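Local coordinates for predicted transcriptional regulator (Oenococcus oeni, PDB 3BY6), which probably binds DNA as a transcription factor of the GntR family, using a winged helix-turn-helix domain to regulate gene expression, at residues Q34-R39 with K54-L59. Residues are numbered along the deposited sequence; the frame is centred on the assembly and turned at random.
Sequences QLPSVR and KAYKEL
The Tyr56 ring is met obliquely from opposite sides of its plane by Leu35 and Val38, while the carbonyl O of Pro36 lies at its edge, near the ring plane. CD2 of Leu35 packs 3.8 Å from Tyr56 CE1. Across the ring, CG2 of Val38 comes within 3.5 Å of Tyr56 CD2. Of the two valine methyls it is CG2, the one turned away from the carbonyl carbon of Val38, that reaches the ring. Tyr56 leaves helix 49-61 with CG anti to the carbonyl carbon (chi1 -86°), carrying the ring toward the turn between strand 34-35 and helix 38-45. There the phenol donates to Pro36 O, with OH and O 2.7 Å apart. The hydroxyl approaches the carbonyl oxygen at a C=O...O angle of 134° and lies above the carbonyl plane, 42° out of it. The same OH is hydrogen-bonded to Thr41 OG1, so the turn and the following helix both hold the buried phenol. Ser37 N-caps that helix, and its N is bonded in return to Glu40 OE1, a capping box. A phenylalanine in place of Tyr56 would probably keep much of the apolar packing but leave Pro36 O and Thr41 without their shared hydroxyl partner. Leu35 and Tyr56 also touch Ile65 of the antiparallel sheet, linking the ring to the base of the wing. Helices 38-45 and 49-61 form the helix-turn-helix, and this tyrosine ties the second helix to the start of the first, within the winged-helix fold of GntR regulators.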
loop_
_atom_site.group_PDB
_atom_site.type_symbol
_atom_site.label_atom_id
_atom_site.label_comp_id
_atom_site.label_asym_id
_atom_site.label_seq_id
_atom_site.Cartn_x
_atom_site.Cartn_y
_atom_site.Cartn_z
ATOM N N GLN D 34 10.109 -10.517 -26.362
ATOM C CA GLN D 34 10.449 -11.796 -25.798
ATOM C C GLN D 34 10.948 -11.621 -24.356
ATOM O O GLN D 34 11.728 -10.733 -24.054
ATOM C CB GLN D 34 11.493 -12.534 -26.636
ATOM C CG GLN D 34 11.770 -13.922 -26.044
ATOM C CD GLN D 34 12.291 -14.937 -27.021
ATOM O OE1 GLN D 34 12.765 -14.600 -28.115
ATOM N NE2 GLN D 34 12.202 -16.207 -26.634
ATOM N N LEU D 35 10.478 -12.498 -23.484
ATOM C CA LEU D 35 10.848 -12.483 -22.078
ATOM C C LEU D 35 11.980 -13.496 -21.929
ATOM O O LEU D 35 11.980 -14.507 -22.661
ATOM C CB LEU D 35 9.646 -12.927 -21.248
ATOM C CG LEU D 35 9.235 -12.129 -20.020
ATOM C CD1 LEU D 35 9.162 -10.645 -20.356
ATOM C CD2 LEU D 35 7.912 -12.666 -19.490
ATOM N N PRO D 36 12.960 -13.230 -21.021
ATOM C CA PRO D 36 13.958 -14.235 -20.656
ATOM C C PRO D 36 13.343 -15.564 -20.219
ATOM O O PRO D 36 12.173 -15.608 -19.848
ATOM C CB PRO D 36 14.694 -13.606 -19.457
ATOM C CG PRO D 36 14.428 -12.195 -19.504
ATOM C CD PRO D 36 13.186 -11.954 -20.330
ATOM N N SER D 37 14.144 -16.630 -20.228
ATOM C CA SER D 37 13.697 -17.908 -19.668
ATOM C C SER D 37 13.487 -17.778 -18.155
ATOM O O SER D 37 13.949 -16.822 -17.536
ATOM C CB SER D 37 14.681 -19.061 -19.995
ATOM O OG SER D 37 15.925 -18.922 -19.336
ATOM N N VAL D 38 12.767 -18.737 -17.590
ATOM C CA VAL D 38 12.559 -18.839 -16.168
ATOM C C VAL D 38 13.909 -18.748 -15.432
ATOM O O VAL D 38 14.040 -18.062 -14.410
ATOM C CB VAL D 38 11.819 -20.163 -15.816
ATOM C CG1 VAL D 38 11.983 -20.529 -14.342
ATOM C CG2 VAL D 38 10.346 -20.048 -16.181
ATOM N N ARG D 39 14.904 -19.437 -15.979
ATOM C CA ARG D 39 16.255 -19.466 -15.431
ATOM C C ARG D 39 16.944 -18.102 -15.499
ATOM O O ARG D 39 17.576 -17.681 -14.550
ATOM C CB ARG D 39 17.046 -20.479 -16.235
ATOM C CG ARG D 39 18.267 -21.051 -15.592
ATOM C CD ARG D 39 18.269 -22.560 -15.875
ATOM N NE ARG D 39 19.600 -23.161 -15.888
ATOM C CZ ARG D 39 19.848 -24.463 -15.701
ATOM N NH1 ARG D 39 18.848 -25.328 -15.468
ATOM N NH2 ARG D 39 21.112 -24.905 -15.737
ATOM N N LYS D 54 6.037 -19.905 -11.205
ATOM C CA LYS D 54 4.680 -19.572 -10.744
ATOM C C LYS D 54 4.278 -18.173 -11.227
ATOM O O LYS D 54 3.132 -17.944 -11.563
ATOM C CB LYS D 54 4.513 -19.667 -9.210
ATOM C CG LYS D 54 5.015 -20.953 -8.566
ATOM C CD LYS D 54 4.333 -21.312 -7.208
ATOM C CE LYS D 54 4.248 -20.154 -6.203
ATOM N NZ LYS D 54 3.144 -20.417 -5.179
ATOM N N ALA D 55 5.226 -17.245 -11.260
ATOM C CA ALA D 55 4.943 -15.897 -11.719
ATOM C C ALA D 55 4.541 -15.894 -13.192
ATOM O O ALA D 55 3.571 -15.253 -13.581
ATOM C CB ALA D 55 6.153 -15.017 -11.500
ATOM N N TYR D 56 5.310 -16.615 -14.013
ATOM C CA TYR D 56 5.049 -16.718 -15.446
ATOM C C TYR D 56 3.677 -17.314 -15.720
ATOM O O TYR D 56 2.912 -16.801 -16.524
ATOM C CB TYR D 56 6.158 -17.550 -16.108
ATOM C CG TYR D 56 7.406 -16.765 -16.512
ATOM C CD1 TYR D 56 7.644 -15.455 -16.057
ATOM C CD2 TYR D 56 8.376 -17.357 -17.347
ATOM C CE1 TYR D 56 8.815 -14.762 -16.433
ATOM C CE2 TYR D 56 9.508 -16.663 -17.745
ATOM C CZ TYR D 56 9.731 -15.372 -17.287
ATOM O OH TYR D 56 10.868 -14.699 -17.706
ATOM N N LYS D 57 3.375 -18.385 -15.004
ATOM C CA LYS D 57 2.099 -19.067 -15.095
ATOM C C LYS D 57 0.893 -18.137 -14.794
ATOM O O LYS D 57 -0.135 -18.207 -15.474
ATOM C CB LYS D 57 2.150 -20.265 -14.155
ATOM C CG LYS D 57 0.889 -21.098 -14.074
ATOM C CD LYS D 57 1.056 -22.212 -13.032
ATOM C CE LYS D 57 -0.210 -23.055 -12.887
ATOM N NZ LYS D 57 -1.353 -22.219 -12.429
ATOM N N GLU D 58 1.045 -17.261 -13.798
ATOM C CA GLU D 58 0.012 -16.277 -13.409
ATOM C C GLU D 58 -0.069 -15.083 -14.379
ATOM O O GLU D 58 -1.157 -14.588 -14.703
ATOM C CB GLU D 58 0.288 -15.778 -11.975
ATOM C CG GLU D 58 -0.657 -14.672 -11.434
ATOM C CD GLU D 58 -2.119 -15.101 -11.319
ATOM O OE1 GLU D 58 -2.359 -16.307 -11.115
ATOM O OE2 GLU D 58 -3.035 -14.245 -11.451
ATOM N N LEU D 59 1.076 -14.557 -14.784
ATOM C CA LEU D 59 1.095 -13.528 -15.818
ATOM C C LEU D 59 0.333 -14.054 -17.055
ATOM O O LEU D 59 -0.349 -13.302 -17.721
ATOM C CB LEU D 59 2.540 -13.173 -16.235
ATOM C CG LEU D 59 3.297 -11.905 -15.772
ATOM C CD1 LEU D 59 2.434 -10.811 -15.168
ATOM C CD2 LEU D 59 4.420 -12.268 -14.873
#